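PDB 4K2M: 3-oxo-glucose-6-phosphate:glutamate aminotransferase from Bacillus subtilis subsp. subtilis, which catalyses the reversible, pyridoxal phosphate-dependent transfer of an amino group from glutamate to 3-dehydro-glucose 6-phosphate, giving kanosamine 6-phosphate for antibiotic biosynthesis. Local coordinates for residues A130-L135 and V160-G165; I272-H277 and I289-N294. One frame throughout, in Å; residues are numbered along the deposited sequence. Where two conformers were deposited one is given.

Contact 1 (A130-L135 and V160-G165); sequences AIMIGL and VLASGG
Met132 and Leu135, one turn apart on helix 127-137, face the last turn of helix 154-163 through separate patches. The Met132 chain runs straight out, CG lying opposite the backbone N (chi1 -172°) and chi2 extended as well, which carries SD to 3.9 Å from Ala162 CB while CG passes Ser163 CB; the bend at chi3 turns CE aside. Leu135 swings its CD1 branch against Val160, crossing that side chain at a slant; CD1 is 3.8 Å from Val160 CG2 and equally near Val160 CA. Ser163 lies between the two patches. In the conformer given, its OG donates to Val160 O at 2.8 Å and borders Leu135 CD1, 4.0 Å away. Gly165 N also bonds to Val160 O, from the face of the carbonyl plane opposite to OG in this conformer. Beyond the pair, Leu135 also packs on Ile222 of strand 220-224, and Phe293 of the second subunit packs on Ala162. Gly164, with positive phi, turns the chain out of the helix in a Schellman motif, leading to strand 166-169. The arrangement is helix-on-helix packing beside the central mixed sheet of the aspartate aminotransferase fold.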
loop_
_atom_site.group_PDB
_atom_site.type_symbol
_atom_site.label_atom_id
_atom_site.label_comp_id
_atom_site.label_asym_id
_atom_site.label_seq_id
_atom_site.Cartn_x
_atom_site.Cartn_y
_atom_site.Cartn_z
ATOM N N ALA A 130 2.089 -3.435 -9.209
ATOM C CA ALA A 130 3.172 -3.931 -10.042
ATOM C C ALA A 130 2.736 -4.027 -11.514
ATOM O O ALA A 130 3.469 -3.625 -12.426
ATOM C CB ALA A 130 3.650 -5.297 -9.532
ATOM N N ILE A 131 1.542 -4.557 -11.762
ATOM C CA ILE A 131 1.076 -4.669 -13.143
ATOM C C ILE A 131 0.831 -3.285 -13.737
ATOM O O ILE A 131 1.221 -3.003 -14.874
ATOM C CB ILE A 131 -0.197 -5.529 -13.229
ATOM C CG1 ILE A 131 0.095 -6.932 -12.687
ATOM C CG2 ILE A 131 -0.703 -5.573 -14.699
ATOM C CD1 ILE A 131 -1.170 -7.741 -12.376
ATOM N N MET A 132 0.180 -2.417 -12.968
ATOM C CA MET A 132 -0.134 -1.079 -13.446
ATOM C C MET A 132 1.122 -0.286 -13.777
ATOM O O MET A 132 1.235 0.314 -14.853
ATOM C CB MET A 132 -0.969 -0.331 -12.399
ATOM C CG MET A 132 -1.494 0.977 -12.885
ATOM S SD MET A 132 -2.414 1.751 -11.540
ATOM C CE MET A 132 -1.104 2.014 -10.345
ATOM N N ILE A 133 2.084 -0.294 -12.864
ATOM C CA ILE A 133 3.342 0.390 -13.105
ATOM C C ILE A 133 4.105 -0.228 -14.279
ATOM O O ILE A 133 4.650 0.496 -15.128
ATOM C CB ILE A 133 4.194 0.389 -11.827
ATOM C CG1 ILE A 133 3.560 1.344 -10.811
ATOM C CG2 ILE A 133 5.600 0.854 -12.118
ATOM C CD1 ILE A 133 4.038 1.082 -9.375
ATOM N N GLY A 134 4.131 -1.556 -14.354
ATOM C CA GLY A 134 4.849 -2.213 -15.437
ATOM C C GLY A 134 4.292 -1.823 -16.801
ATOM O O GLY A 134 5.039 -1.546 -17.739
ATOM N N LEU A 135 2.968 -1.798 -16.919
ATOM C CA LEU A 135 2.333 -1.376 -18.173
ATOM C C LEU A 135 2.736 0.045 -18.547
ATOM O O LEU A 135 3.119 0.329 -19.687
ATOM C CB LEU A 135 0.807 -1.489 -18.070
ATOM C CG LEU A 135 0.239 -2.912 -18.116
ATOM C CD1 LEU A 135 -1.224 -2.945 -17.676
ATOM C CD2 LEU A 135 0.371 -3.464 -19.516
ATOM N N VAL A 160 -4.923 -2.950 -15.929
ATOM C CA VAL A 160 -4.968 -2.490 -17.310
ATOM C C VAL A 160 -5.870 -1.264 -17.440
ATOM O O VAL A 160 -5.468 -0.235 -17.996
ATOM C CB VAL A 160 -5.473 -3.587 -18.245
ATOM C CG1 VAL A 160 -5.544 -3.060 -19.674
ATOM C CG2 VAL A 160 -4.536 -4.797 -18.202
ATOM N N LEU A 161 -7.088 -1.373 -16.922
ATOM C CA LEU A 161 -8.060 -0.287 -17.041
ATOM C C LEU A 161 -7.609 0.980 -16.318
ATOM O O LEU A 161 -7.817 2.095 -16.817
ATOM C CB LEU A 161 -9.426 -0.746 -16.522
ATOM C CG LEU A 161 -10.098 -1.792 -17.401
ATOM C CD1 LEU A 161 -11.256 -2.455 -16.659
ATOM C CD2 LEU A 161 -10.598 -1.166 -18.710
ATOM N N ALA A 162 -6.998 0.818 -15.147
ATOM C CA ALA A 162 -6.526 1.964 -14.363
ATOM C C ALA A 162 -5.397 2.680 -15.092
ATOM O O ALA A 162 -5.236 3.894 -14.957
ATOM C CB ALA A 162 -6.036 1.506 -12.987
ATOM N N SER A 163 -4.603 1.934 -15.853
ATOM C CA SER A 163 -3.486 2.529 -16.589
ATOM C C SER A 163 -3.957 3.197 -17.879
ATOM O O SER A 163 -3.180 3.878 -18.549
ATOM C CB SER A 163 -2.412 1.487 -16.906
ATOM O OG SER A 163 -2.770 0.678 -18.022
ATOM N N GLY A 164 -5.227 2.998 -18.230
ATOM C CA GLY A 164 -5.792 3.607 -19.431
ATOM C C GLY A 164 -5.876 2.647 -20.621
ATOM O O GLY A 164 -6.307 3.019 -21.728
ATOM N N GLY A 165 -5.476 1.400 -20.392
ATOM C CA GLY A 165 -5.428 0.406 -21.458
ATOM C C GLY A 165 -6.778 -0.245 -21.691
ATOM O O GLY A 165 -7.724 -0.032 -20.920
#

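Contact 2 (I272-H277 and I289-N294); sequences IQFSYH and INFGFN. With O1G (3-deoxy-3-[(E)-({3-hydroxy-2-methyl-5-[(phosphonooxy)methyl]pyridin-4-yl}methylidene)amino]-6-O-phosphono-alpha-D-gluco pyranose), chain I.
Tyr276, just past helix 265-275, and Asn294 in the loop segment 289-294 pair in a single beta bridge, flanked by His277 N donating to Phe293 O at 2.7 Å and by a backbone bond between Ser275 and Ser295. A further bond, nearly straight at 170°, runs from Phe293 N to Phe274 O at the helix end (2.7 Å). Gly292 passes close by His277, its CA 3.6 Å from Phe274 O. Ile289 approaches the Phe274 ring end-on: its CD1 stands over the ring centre, 3.7 Å from the centroid, in a CH-pi contact, the two side chains being nearly perpendicular. The same methyl touches Gln273 CB, and CG2 meets the amide oxygen of Gln273. Phe293 turns its ring edge to Phe274 O, near the ring plane. His277 and Asn294 run side by side in the same direction, ring and amide planes 32° apart, and Phe293 O sits above the rim of one imidazole face. With CG opposite the backbone N (chi1 -173°), Asn294 extends to the ligand, where ND2 donates to phosphate oxygen OP1 of the cofactor part at 2.7 Å. Tyr276 OH donates to OP7 of the sugar phosphate, also at 2.7 Å, and that oxygen lies near the plane of the tyrosine ring. The other subunit supplies Ser244, Gln227 and Thr128 to the same ligand, so the site is shared across the dimer. The bridge places Tyr276 and Asn294 next to each other, consistent with each donating to a different phosphate of the external aldimine.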
loop_
_atom_site.group_PDB
_atom_site.type_symbol
_atom_site.label_atom_id
_atom_site.label_comp_id
_atom_site.label_asym_id
_atom_site.label_seq_id
_atom_site.Cartn_x
_atom_site.Cartn_y
_atom_site.Cartn_z
ATOM N N ILE A 272 10.827 2.497 -11.394
ATOM C CA ILE A 272 11.113 3.202 -10.150
ATOM C C ILE A 272 10.469 4.581 -10.172
ATOM O O ILE A 272 9.897 5.017 -9.167
ATOM C CB ILE A 272 12.624 3.321 -9.893
ATOM C CG1 ILE A 272 13.230 1.925 -9.703
ATOM C CG2 ILE A 272 12.893 4.178 -8.663
ATOM C CD1 ILE A 272 14.755 1.911 -9.693
ATOM N N GLN A 273 10.550 5.271 -11.308
ATOM C CA GLN A 273 9.961 6.609 -11.411
ATOM C C GLN A 273 8.446 6.562 -11.227
ATOM O O GLN A 273 7.892 7.328 -10.450
ATOM C CB GLN A 273 10.338 7.282 -12.750
ATOM C CG GLN A 273 11.837 7.477 -12.901
ATOM C CD GLN A 273 12.253 7.768 -14.331
ATOM O OE1 GLN A 273 11.450 7.655 -15.266
ATOM N NE2 GLN A 273 13.514 8.152 -14.507
ATOM N N PHE A 274 7.781 5.629 -11.897
ATOM C CA PHE A 274 6.333 5.491 -11.737
ATOM C C PHE A 274 5.920 5.040 -10.327
ATOM O O PHE A 274 4.839 5.392 -9.854
ATOM C CB PHE A 274 5.759 4.518 -12.773
ATOM C CG PHE A 274 5.363 5.172 -14.060
ATOM C CD1 PHE A 274 4.266 6.017 -14.108
ATOM C CD2 PHE A 274 6.079 4.935 -15.223
ATOM C CE1 PHE A 274 3.883 6.622 -15.298
ATOM C CE2 PHE A 274 5.709 5.539 -16.426
ATOM C CZ PHE A 274 4.609 6.375 -16.462
ATOM N N SER A 275 6.784 4.272 -9.666
ATOM C CA SER A 275 6.478 3.720 -8.339
ATOM C C SER A 275 6.589 4.778 -7.254
ATOM O O SER A 275 6.100 4.608 -6.120
ATOM C CB SER A 275 7.444 2.584 -8.015
ATOM O OG SER A 275 8.702 3.113 -7.591
ATOM N N TYR A 276 7.274 5.870 -7.574
ATOM C CA TYR A 276 7.500 6.895 -6.569
ATOM C C TYR A 276 7.402 8.317 -7.126
ATOM O O TYR A 276 8.416 9.001 -7.310
ATOM C CB TYR A 276 8.827 6.648 -5.840
ATOM C CG TYR A 276 8.952 7.383 -4.530
ATOM C CD1 TYR A 276 8.051 7.159 -3.497
ATOM C CD2 TYR A 276 9.990 8.288 -4.314
ATOM C CE1 TYR A 276 8.169 7.834 -2.278
ATOM C CE2 TYR A 276 10.121 8.963 -3.110
ATOM C CZ TYR A 276 9.205 8.723 -2.096
ATOM O OH TYR A 276 9.324 9.375 -0.896
ATOM N N HIS A 277 6.162 8.719 -7.407
ATOM C CA HIS A 277 5.791 10.121 -7.660
ATOM C C HIS A 277 6.350 10.741 -8.933
ATOM O O HIS A 277 6.180 11.942 -9.177
ATOM C CB HIS A 277 6.120 10.994 -6.441
ATOM C CG HIS A 277 5.268 10.693 -5.245
ATOM N ND1 HIS A 277 3.894 10.829 -5.264
ATOM C CD2 HIS A 277 5.586 10.249 -4.004
ATOM C CE1 HIS A 277 3.404 10.477 -4.088
ATOM N NE2 HIS A 277 4.409 10.131 -3.303
ATOM N N ILE A 289 9.196 12.584 -14.882
ATOM C CA ILE A 289 8.082 12.193 -15.746
ATOM C C ILE A 289 6.808 12.896 -15.294
ATOM O O ILE A 289 6.775 13.453 -14.195
ATOM C CB ILE A 289 7.886 10.668 -15.817
ATOM C CG1 ILE A 289 7.634 10.082 -14.421
ATOM C CG2 ILE A 289 9.103 10.000 -16.477
ATOM C CD1 ILE A 289 7.205 8.627 -14.437
ATOM N N ASN A 290 5.764 12.860 -16.122
ATOM C CA ASN A 290 4.570 13.670 -15.867
ATOM C C ASN A 290 3.965 13.426 -14.487
ATOM O O ASN A 290 3.590 14.367 -13.791
ATOM C CB ASN A 290 3.516 13.442 -16.944
ATOM C CG ASN A 290 3.944 13.994 -18.293
ATOM O OD1 ASN A 290 4.895 14.777 -18.374
ATOM N ND2 ASN A 290 3.264 13.574 -19.353
ATOM N N PHE A 291 3.876 12.157 -14.100
ATOM C CA PHE A 291 3.387 11.815 -12.771
ATOM C C PHE A 291 3.830 10.423 -12.368
ATOM O O PHE A 291 4.294 9.636 -13.190
ATOM C CB PHE A 291 1.857 11.875 -12.742
ATOM C CG PHE A 291 1.191 10.766 -13.497
ATOM C CD1 PHE A 291 0.813 9.589 -12.855
ATOM C CD2 PHE A 291 0.925 10.904 -14.853
ATOM C CE1 PHE A 291 0.197 8.559 -13.567
ATOM C CE2 PHE A 291 0.307 9.890 -15.562
ATOM C CZ PHE A 291 -0.055 8.712 -14.916
ATOM N N GLY A 292 3.644 10.104 -11.096
ATOM C CA GLY A 292 3.899 8.759 -10.625
ATOM C C GLY A 292 2.969 8.471 -9.474
ATOM O O GLY A 292 2.137 9.306 -9.129
ATOM N N PHE A 293 3.103 7.289 -8.883
ATOM C CA PHE A 293 2.235 6.884 -7.782
ATOM C C PHE A 293 3.004 6.839 -6.486
ATOM O O PHE A 293 4.211 7.065 -6.465
ATOM C CB PHE A 293 1.668 5.492 -8.058
ATOM C CG PHE A 293 0.908 5.404 -9.342
ATOM C CD1 PHE A 293 -0.452 5.685 -9.376
ATOM C CD2 PHE A 293 1.549 5.038 -10.518
ATOM C CE1 PHE A 293 -1.166 5.603 -10.566
ATOM C CE2 PHE A 293 0.844 4.963 -11.708
ATOM C CZ PHE A 293 -0.514 5.244 -11.731
ATOM N N ASN A 294 2.304 6.558 -5.391
ATOM C CA ASN A 294 2.976 6.281 -4.131
ATOM C C ASN A 294 2.898 4.788 -3.888
ATOM O O ASN A 294 2.104 4.323 -3.059
ATOM C CB ASN A 294 2.296 7.030 -2.985
ATOM C CG ASN A 294 3.059 6.917 -1.676
ATOM O OD1 ASN A 294 4.194 6.429 -1.641
ATOM N ND2 ASN A 294 2.436 7.372 -0.578
HETATM P P O1G I . 1.013 9.917 1.409
HETATM C C3A O1G I . 1.434 15.690 1.799
HETATM O O3 O1G I . 2.391 16.246 2.583
HETATM C C1 O1G I . 7.452 13.927 2.599
HETATM N "N1'" O1G I . -0.552 15.835 0.533
HETATM C C2 O1G I . 6.046 14.497 2.396
HETATM O O2 O1G I . 5.991 15.721 3.207
HETATM C C9A O1G I . 0.370 16.438 1.303
HETATM C C2A O1G I . 0.218 17.921 1.614
HETATM C C3 O1G I . 4.945 13.523 2.836
HETATM N "N3'" O1G I . 3.723 14.147 2.311
HETATM O O1 O1G I . 7.729 13.799 3.996
HETATM C C4 O1G I . 5.186 12.094 2.296
HETATM O O4 O1G I . 4.327 11.333 3.171
HETATM C C4A O1G I . 1.534 14.333 1.502
HETATM C C4B O1G I . 2.654 13.515 1.998
HETATM C C5 O1G I . 6.624 11.693 2.622
HETATM O O5 O1G I . 7.563 12.605 2.029
HETATM C C5A O1G I . 0.564 13.740 0.711
HETATM C C5T O1G I . 0.517 12.269 0.279
HETATM C C6 O1G I . 7.039 10.371 2.038
HETATM C C6A O1G I . -0.481 14.517 0.236
HETATM O OP1 O1G I . 0.636 9.300 0.083
HETATM O OP2 O1G I . 0.338 9.234 2.561
HETATM O OP3 O1G I . 2.549 10.012 1.545
HETATM O OP4 O1G I . 0.414 11.440 1.473
HETATM O O6 O1G I . 8.295 9.903 2.369
HETATM P "P'" O1G I . 8.547 8.315 2.462
HETATM O OP6 O1G I . 7.493 7.781 3.418
HETATM O OP7 O1G I . 8.434 7.777 1.049
HETATM O OP8 O1G I . 9.959 8.240 3.035
#

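In the fold
Contact 1 and contact 2 lie with their centres 13 Å apart and touch directly along helix 127-137. Met132 CE meets the ring of Phe293 at CZ, 3.6 Å away, and Ile133 CG2 packs on Phe274 CB at 3.7 Å, so the helix that packs on 160-165 also backs the loop 289-294. Contact 2 contributes two donors to one aldimine site. Contact 1 neighbours the other bound aldimine of the dimer, about 9 Å from the Met132 side chain, which is also about 6 Å from that of Thr128; helix 127-137 thus connects the surroundings of the two sites. Both contacts reach the second subunit, whose substrate-binding Phe153 meets His277 edge-to-face.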